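Local coordinates for SusD superfamily protein (Parabacteroides distasonis, PDB 3OTN), which is a SusD-family outer membrane protein that probably binds carbohydrate or another nutrient, at residues L176-D180 and V223-Y229; G183-A189 and F249-V253. All coordinates share one frame; numbering follows the deposited sequence.

Interaction 1: L176-D180 and V223-Y229; sequences LAFSD and VIKSNEY
The F178 ring lies against the end of helix 210-225, with S226 CB over one of its faces in a CH-pi contact, 3.8 Å from the ring centroid. V223 CA and Y229 CE2 meet the same ring at its edge, Y229 CE2 standing 4.2 Å from F178 CE1. With CG anti to the backbone N (chi1 -157°), F178 reaches away from its own loop into the turn formed by the other segment. The bent chain of E228 passes CG by F178 CD1 and brings its carboxylate round to lie almost parallel to the F178 ring, the two planes 6° apart. S179 OG donates to E228 OE1 over 2.9 Å, approaching from above the carboxylate plane, 68° out of it. A water also bridges the segments, 2.8 Å from Y229 OH and accepting from D180 N.

In the second shell, S226 OG donates to V223 O at 2.7 Å, and by accepting from E228 N it closes an ST turn; the two bonds fix the hydroxyl while S226 CB lies over the ring. N227, with positive phi, takes the chain out of the helix. M187 touches F178, and Y360 packs on V223 and Y229. A loop is thus seated on a helix end by the F178 ring, with Y229 beside it. The one direct hydrogen bond between the segments, S179 to E228, meets its carboxylate well out of plane, so the ring contacts probably carry much of the fit.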
ATOM      1  N   LEU A 176      11.274  20.909  -3.581  1.00 33.27           N
ATOM      2  CA  LEU A 176      10.616  20.226  -2.453  1.00 33.10           C
ATOM      3  C   LEU A 176      11.533  19.909  -1.294  1.00 32.65           C
ATOM      4  O   LEU A 176      12.628  19.398  -1.520  1.00 32.99           O
ATOM      5  CB  LEU A 176      10.032  18.856  -2.885  1.00 35.31           C
ATOM      6  CG  LEU A 176       8.661  18.665  -3.467  1.00 34.70           C
ATOM      7  CD1 LEU A 176       8.493  17.139  -3.790  1.00 25.33           C
ATOM      8  CD2 LEU A 176       7.616  19.161  -2.482  1.00 23.29           C
ATOM      9  N   ALA A 177      11.051  20.108  -0.058  1.00 29.31           N
ATOM     10  CA  ALA A 177      11.808  19.731   1.139  1.00 32.48           C
ATOM     11  C   ALA A 177      12.060  18.236   1.129  1.00 33.64           C
ATOM     12  O   ALA A 177      11.212  17.495   0.618  1.00 32.88           O
ATOM     13  CB  ALA A 177      11.016  20.100   2.411  1.00 32.10           C
ATOM     14  N   PHE A 178      13.177  17.759   1.700  1.00 33.97           N
ATOM     15  CA  PHE A 178      13.440  16.309   1.666  1.00 34.45           C
ATOM     16  C   PHE A 178      12.489  15.495   2.532  1.00 32.52           C
ATOM     17  O   PHE A 178      12.109  14.386   2.160  1.00 32.00           O
ATOM     18  CB  PHE A 178      14.904  15.920   1.975  1.00 37.59           C
ATOM     19  CG  PHE A 178      15.287  14.555   1.403  1.00 38.10           C
ATOM     20  CD1 PHE A 178      14.968  13.371   2.081  1.00 37.68           C
ATOM     21  CD2 PHE A 178      15.914  14.462   0.146  1.00 39.33           C
ATOM     22  CE1 PHE A 178      15.285  12.125   1.539  1.00 32.15           C
ATOM     23  CE2 PHE A 178      16.226  13.219  -0.406  1.00 37.78           C
ATOM     24  CZ  PHE A 178      15.903  12.053   0.294  1.00 35.09           C
ATOM     25  N   SER A 179      12.121  16.026   3.699  1.00 31.56           N
ATOM     26  CA  SER A 179      11.207  15.350   4.596  1.00 30.78           C
ATOM     27  C   SER A 179      10.149  16.332   5.078  1.00 28.80           C
ATOM     28  O   SER A 179      10.334  17.545   4.977  1.00 29.93           O
ATOM     29  CB  SER A 179      11.956  14.745   5.774  1.00 34.21           C
ATOM     30  OG  SER A 179      12.571  15.751   6.560  1.00 40.47           O
ATOM     31  N   ASP A 180       9.025  15.794   5.537  1.00 26.15           N
ATOM     32  CA  ASP A 180       7.960  16.593   6.127  1.00 24.75           C
ATOM     33  C   ASP A 180       7.221  15.762   7.148  1.00 25.26           C
ATOM     34  O   ASP A 180       6.732  14.656   6.823  1.00 28.24           O
ATOM     35  CB  ASP A 180       7.016  17.088   5.030  1.00 23.44           C
ATOM     36  CG  ASP A 180       5.993  18.076   5.537  1.00 24.46           C
ATOM     37  OD1 ASP A 180       5.002  17.668   6.163  1.00 25.34           O
ATOM     38  OD2 ASP A 180       6.111  19.265   5.248  1.00 29.55           O
ATOM     39  N   VAL A 223      17.527   8.114  -0.173  1.00 23.76           N
ATOM     40  CA  VAL A 223      16.718   8.190   1.050  1.00 23.40           C
ATOM     41  C   VAL A 223      17.527   7.735   2.280  1.00 21.56           C
ATOM     42  O   VAL A 223      17.451   8.357   3.335  1.00 24.89           O
ATOM     43  CB  VAL A 223      15.384   7.378   0.941  1.00 21.23           C
ATOM     44  CG1 VAL A 223      14.583   7.437   2.266  1.00 22.22           C
ATOM     45  CG2 VAL A 223      14.509   7.916  -0.204  1.00 21.00           C
ATOM     46  N   ILE A 224      18.264   6.645   2.136  1.00 23.06           N
ATOM     47  CA  ILE A 224      19.152   6.142   3.200  1.00 26.17           C
ATOM     48  C   ILE A 224      20.192   7.204   3.582  1.00 27.25           C
ATOM     49  O   ILE A 224      20.331   7.552   4.752  1.00 27.31           O
ATOM     50  CB  ILE A 224      19.863   4.824   2.783  1.00 26.09           C
ATOM     51  CG1 ILE A 224      18.844   3.699   2.618  1.00 22.75           C
ATOM     52  CG2 ILE A 224      20.944   4.396   3.824  1.00 23.03           C
ATOM     53  CD1 ILE A 224      19.428   2.409   1.954  1.00 24.63           C
ATOM     54  N   LYS A 225      20.903   7.725   2.586  1.00 27.87           N
ATOM     55  CA  LYS A 225      21.986   8.707   2.820  1.00 29.89           C
ATOM     56  C   LYS A 225      21.501  10.043   3.366  1.00 30.41           C
ATOM     57  O   LYS A 225      22.271  10.758   3.976  1.00 31.23           O
ATOM     58  CB  LYS A 225      22.784   8.973   1.533  1.00 33.25           C
ATOM     59  CG  LYS A 225      23.635   7.780   1.015  1.00 39.70           C
ATOM     60  CD  LYS A 225      24.617   7.239   2.033  1.00 48.19           C
ATOM     61  CE  LYS A 225      25.528   6.186   1.396  1.00 52.73           C
ATOM     62  NZ  LYS A 225      26.265   5.428   2.438  1.00 58.49           N
ATOM     63  N   SER A 226      20.234  10.369   3.148  1.00 26.85           N
ATOM     64  CA  SER A 226      19.647  11.590   3.691  1.00 28.08           C
ATOM     65  C   SER A 226      19.644  11.670   5.216  1.00 29.22           C
ATOM     66  O   SER A 226      19.657  12.767   5.740  1.00 29.52           O
ATOM     67  CB  SER A 226      18.212  11.780   3.190  1.00 27.23           C
ATOM     68  OG  SER A 226      17.295  10.956   3.908  1.00 25.59           O
ATOM     69  N   ASN A 227      19.614  10.534   5.925  1.00 30.89           N
ATOM     70  CA  ASN A 227      19.547  10.533   7.406  1.00 31.86           C
ATOM     71  C   ASN A 227      18.295  11.230   7.961  1.00 30.70           C
ATOM     72  O   ASN A 227      18.274  11.611   9.102  1.00 31.77           O
ATOM     73  CB  ASN A 227      20.791  11.194   8.067  1.00 33.86           C
ATOM     74  CG  ASN A 227      22.087  10.529   7.704  1.00 42.02           C
ATOM     75  OD1 ASN A 227      22.207   9.311   7.748  1.00 49.25           O
ATOM     76  ND2 ASN A 227      23.098  11.340   7.389  1.00 52.08           N
ATOM     77  N   GLU A 228      17.251  11.363   7.159  1.00 28.84           N
ATOM     78  CA  GLU A 228      16.001  11.980   7.574  1.00 30.04           C
ATOM     79  C   GLU A 228      14.997  10.970   8.115  1.00 28.48           C
ATOM     80  O   GLU A 228      13.926  11.378   8.537  1.00 26.06           O
ATOM     81  CB  GLU A 228      15.337  12.619   6.370  1.00 30.45           C
ATOM     82  CG  GLU A 228      16.213  13.633   5.670  1.00 41.44           C
ATOM     83  CD  GLU A 228      15.974  15.046   6.098  1.00 41.98           C
ATOM     84  OE1 GLU A 228      15.322  15.266   7.133  1.00 51.42           O
ATOM     85  OE2 GLU A 228      16.457  15.939   5.374  1.00 48.22           O
ATOM     86  N   TYR A 229      15.294   9.670   7.992  1.00 25.01           N
ATOM     87  CA  TYR A 229      14.401   8.594   8.456  1.00 23.72           C
ATOM     88  C   TYR A 229      15.252   7.599   9.244  1.00 24.76           C
ATOM     89  O   TYR A 229      16.443   7.413   8.956  1.00 23.59           O
ATOM     90  CB  TYR A 229      13.692   7.886   7.287  1.00 22.31           C
ATOM     91  CG  TYR A 229      12.950   8.852   6.375  1.00 22.89           C
ATOM     92  CD1 TYR A 229      11.727   9.365   6.743  1.00 23.25           C
ATOM     93  CD2 TYR A 229      13.535   9.329   5.198  1.00 28.87           C
ATOM     94  CE1 TYR A 229      11.053  10.304   5.960  1.00 26.98           C
ATOM     95  CE2 TYR A 229      12.870  10.255   4.385  1.00 24.46           C
ATOM     96  CZ  TYR A 229      11.631  10.739   4.772  1.00 26.89           C
ATOM     97  OH  TYR A 229      10.943  11.629   3.995  1.00 25.33           O
TER
HETATM   98  O   HOH W   1       8.568  12.729   4.843  1.00 32.22           O

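Interaction 2: G183-A189 and F249-V253; sequences GRVSMGA and FIYQV
Y251 and I250 divide the work of meeting the start of helix 187-202: the first lays its ring beside the approach to the helix, the second presses a methyl on its first turn. In Y251 CG stands anti to the backbone N (chi1 -162°), which carries the ring along the loop, where V185 CG2 crosses it obliquely and comes within 3.5 Å of Y251 CE1. The carbonyl carbon of R184 lies at the ring's edge, and nearer the backbone A189 CB touches Y251 CB at 4.1 Å. The hydroxyl is hydrogen-bonded to N30 ND2, and F120 meets the ring edge-to-face. A leucine in place of Y251 would probably leave N30 without this partner and open a gap beside V185.

I250 turns its branches apart: CG1 is anti to the carbonyl carbon (chi1 -63°), which leaves CG2 anti to the backbone N, where it lies 3.3 Å from A189 N. I250 CG2 also lies 3.4 Å from G188 C. S186, at the N-cap, accepts through OG from A189 N over 3.3 Å, a capping bond.

No direct hydrogen bond joins the segments; two waters bridge them. One water lies at the edge of the Y251 ring, in its plane, 2.6 Å from I250 O, and also contacts R184 O and S186 OG; a second joins G183 O to Q252 N, 2.9 Å from the latter. I250 and Y251 both face Y358, the classic beta bulge that breaks strand 249-253. The whole is a capped helix N-terminus packed on a bulged central strand of a small antiparallel sheet.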
ATOM      1  N   GLY A 183       2.627  15.568   6.943  1.00 24.66           N
ATOM      2  CA  GLY A 183       1.835  14.798   6.007  1.00 25.73           C
ATOM      3  C   GLY A 183       1.993  15.255   4.559  1.00 26.42           C
ATOM      4  O   GLY A 183       1.480  14.592   3.676  1.00 23.37           O
ATOM      5  N   ARG A 184       2.734  16.333   4.296  1.00 21.91           N
ATOM      6  CA  ARG A 184       2.854  16.831   2.889  1.00 22.18           C
ATOM      7  C   ARG A 184       3.847  15.958   2.112  1.00 20.13           C
ATOM      8  O   ARG A 184       4.666  15.260   2.716  1.00 18.78           O
ATOM      9  CB  ARG A 184       3.285  18.285   2.876  1.00 21.87           C
ATOM     10  CG  ARG A 184       2.282  19.163   3.647  1.00 23.16           C
ATOM     11  CD  ARG A 184       2.352  20.568   3.244  1.00 30.91           C
ATOM     12  NE  ARG A 184       1.860  20.782   1.880  1.00 28.62           N
ATOM     13  CZ  ARG A 184       0.587  20.963   1.518  1.00 30.52           C
ATOM     14  NH1 ARG A 184      -0.429  20.934   2.391  1.00 25.57           N
ATOM     15  NH2 ARG A 184       0.319  21.208   0.241  1.00 21.14           N
ATOM     16  N   VAL A 185       3.695  15.943   0.793  1.00 16.33           N
ATOM     17  CA  VAL A 185       4.665  15.313  -0.093  1.00 18.32           C
ATOM     18  C   VAL A 185       6.067  15.944   0.144  1.00 19.02           C
ATOM     19  O   VAL A 185       6.179  17.140   0.393  1.00 22.67           O
ATOM     20  CB  VAL A 185       4.220  15.489  -1.573  1.00 19.53           C
ATOM     21  CG1 VAL A 185       5.291  15.008  -2.529  1.00 18.91           C
ATOM     22  CG2 VAL A 185       2.876  14.752  -1.781  1.00 16.91           C
ATOM     23  N   SER A 186       7.111  15.127   0.124  1.00 18.10           N
ATOM     24  CA  SER A 186       8.493  15.562   0.343  1.00 18.48           C
ATOM     25  C   SER A 186       9.351  14.879  -0.708  1.00 21.12           C
ATOM     26  O   SER A 186       8.885  13.972  -1.383  1.00 16.58           O
ATOM     27  CB  SER A 186       8.969  15.082   1.718  1.00 17.90           C
ATOM     28  OG  SER A 186       8.925  13.653   1.810  1.00 21.93           O
HETATM   29  N   MSE A 187      10.615  15.268  -0.811  1.00 19.96           N
HETATM   30  CA  MSE A 187      11.506  14.586  -1.752  1.00 22.48           C
HETATM   31  C   MSE A 187      11.692  13.132  -1.352  1.00 20.97           C
HETATM   32  O   MSE A 187      11.845  12.265  -2.216  1.00 20.99           O
HETATM   33  CB  MSE A 187      12.856  15.286  -1.848  1.00 21.34           C
HETATM   34  CG  MSE A 187      13.657  14.814  -3.022  1.00 30.93           C
HETATM   35 SE   MSE A 187      12.798  15.540  -4.598  0.75 33.22          SE
HETATM   36  CE  MSE A 187      13.375  17.379  -4.419  1.00 31.91           C
ATOM     37  N   GLY A 188      11.654  12.833  -0.057  1.00 18.54           N
ATOM     38  CA  GLY A 188      11.718  11.428   0.366  1.00 20.07           C
ATOM     39  C   GLY A 188      10.575  10.581  -0.209  1.00 18.45           C
ATOM     40  O   GLY A 188      10.787   9.447  -0.613  1.00 19.28           O
ATOM     41  N   ALA A 189       9.366  11.149  -0.254  1.00 19.68           N
ATOM     42  CA  ALA A 189       8.221  10.503  -0.844  1.00 17.14           C
ATOM     43  C   ALA A 189       8.438  10.280  -2.346  1.00 16.67           C
ATOM     44  O   ALA A 189       8.153   9.197  -2.861  1.00 16.20           O
ATOM     45  CB  ALA A 189       6.890  11.347  -0.583  1.00 14.88           C
ATOM     46  N   PHE A 249       8.007   6.814   8.760  1.00 18.12           N
ATOM     47  CA  PHE A 249       6.930   7.139   7.835  1.00 18.90           C
ATOM     48  C   PHE A 249       7.329   8.250   6.865  1.00 18.26           C
ATOM     49  O   PHE A 249       7.740   9.337   7.270  1.00 16.53           O
ATOM     50  CB  PHE A 249       5.635   7.467   8.546  1.00 19.62           C
ATOM     51  CG  PHE A 249       5.140   6.362   9.469  1.00 19.49           C
ATOM     52  CD1 PHE A 249       5.046   5.046   9.033  1.00 18.35           C
ATOM     53  CD2 PHE A 249       4.807   6.657  10.790  1.00 22.76           C
ATOM     54  CE1 PHE A 249       4.587   4.037   9.891  1.00 19.68           C
ATOM     55  CE2 PHE A 249       4.345   5.686  11.640  1.00 22.80           C
ATOM     56  CZ  PHE A 249       4.229   4.364  11.203  1.00 19.13           C
ATOM     57  N   ILE A 250       7.163   7.955   5.580  1.00 18.80           N
ATOM     58  CA  ILE A 250       7.572   8.843   4.467  1.00 19.27           C
ATOM     59  C   ILE A 250       6.340   9.477   3.831  1.00 17.85           C
ATOM     60  O   ILE A 250       6.284  10.711   3.651  1.00 20.27           O
ATOM     61  CB  ILE A 250       8.403   8.048   3.408  1.00 19.47           C
ATOM     62  CG1 ILE A 250       9.689   7.520   4.038  1.00 16.28           C
ATOM     63  CG2 ILE A 250       8.795   8.953   2.207  1.00 18.64           C
ATOM     64  CD1 ILE A 250      10.402   6.487   3.177  1.00 22.56           C
ATOM     65  N   TYR A 251       5.353   8.656   3.507  1.00 17.22           N
ATOM     66  CA  TYR A 251       4.060   9.172   3.032  1.00 18.15           C
ATOM     67  C   TYR A 251       2.910   8.312   3.577  1.00 19.52           C
ATOM     68  O   TYR A 251       2.973   7.092   3.532  1.00 17.88           O
ATOM     69  CB  TYR A 251       4.064   9.237   1.487  1.00 18.49           C
ATOM     70  CG  TYR A 251       2.984  10.135   0.989  1.00 24.21           C
ATOM     71  CD1 TYR A 251       3.100  11.514   1.117  1.00 17.17           C
ATOM     72  CD2 TYR A 251       1.810   9.612   0.449  1.00 21.52           C
ATOM     73  CE1 TYR A 251       2.066  12.370   0.698  1.00 19.16           C
ATOM     74  CE2 TYR A 251       0.768  10.454   0.019  1.00 20.16           C
ATOM     75  CZ  TYR A 251       0.889  11.815   0.155  1.00 21.88           C
ATOM     76  OH  TYR A 251      -0.133  12.618  -0.247  1.00 20.38           O
ATOM     77  N   GLN A 252       1.855   8.954   4.064  1.00 16.80           N
ATOM     78  CA  GLN A 252       0.782   8.252   4.706  1.00 16.71           C
ATOM     79  C   GLN A 252      -0.563   8.861   4.349  1.00 17.28           C
ATOM     80  O   GLN A 252      -0.669  10.044   4.065  1.00 16.12           O
ATOM     81  CB  GLN A 252       0.946   8.374   6.239  1.00 17.22           C
ATOM     82  CG  GLN A 252       2.208   7.748   6.828  1.00 17.02           C
ATOM     83  CD  GLN A 252       2.092   7.523   8.304  1.00 16.09           C
ATOM     84  OE1 GLN A 252       2.115   8.482   9.088  1.00 16.43           O
ATOM     85  NE2 GLN A 252       1.971   6.247   8.712  1.00 15.73           N
ATOM     86  N   VAL A 253      -1.602   8.049   4.466  1.00 17.95           N
ATOM     87  CA  VAL A 253      -2.957   8.528   4.523  1.00 16.55           C
ATOM     88  C   VAL A 253      -3.188   9.110   5.923  1.00 15.33           C
ATOM     89  O   VAL A 253      -2.840   8.474   6.927  1.00 17.55           O
ATOM     90  CB  VAL A 253      -3.970   7.435   4.269  1.00 17.85           C
ATOM     91  CG1 VAL A 253      -5.346   8.030   4.303  1.00 13.86           C
ATOM     92  CG2 VAL A 253      -3.741   6.778   2.860  1.00 19.21           C
TER
HETATM   93  O   HOH W   2       2.217  11.747   4.501  1.00 24.68           O
HETATM   94  O   HOH W   3       6.388  13.062   2.433  1.00 21.77           O

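Overall arrangement
Interaction 1 is partly buried, about 20 Å from the centre of the chain to the centre of the contact, whereas interaction 2 is buried, its centre about 13 Å from that of the chain. They meet at the start of helix 187-202, where the carbonyls of A177 and F178 probably accept hydrogen bonds from the N-H groups of M187 and G188. The loop of 176-180 is thereby tied to the helix whose first turn faces 249-253. Nearer the surface a hydroxyl-carboxylate bond runs beside an aromatic ring, and one water helps; deeper, no direct hydrogen bond crosses and waters carry the polar links between the apolar contacts.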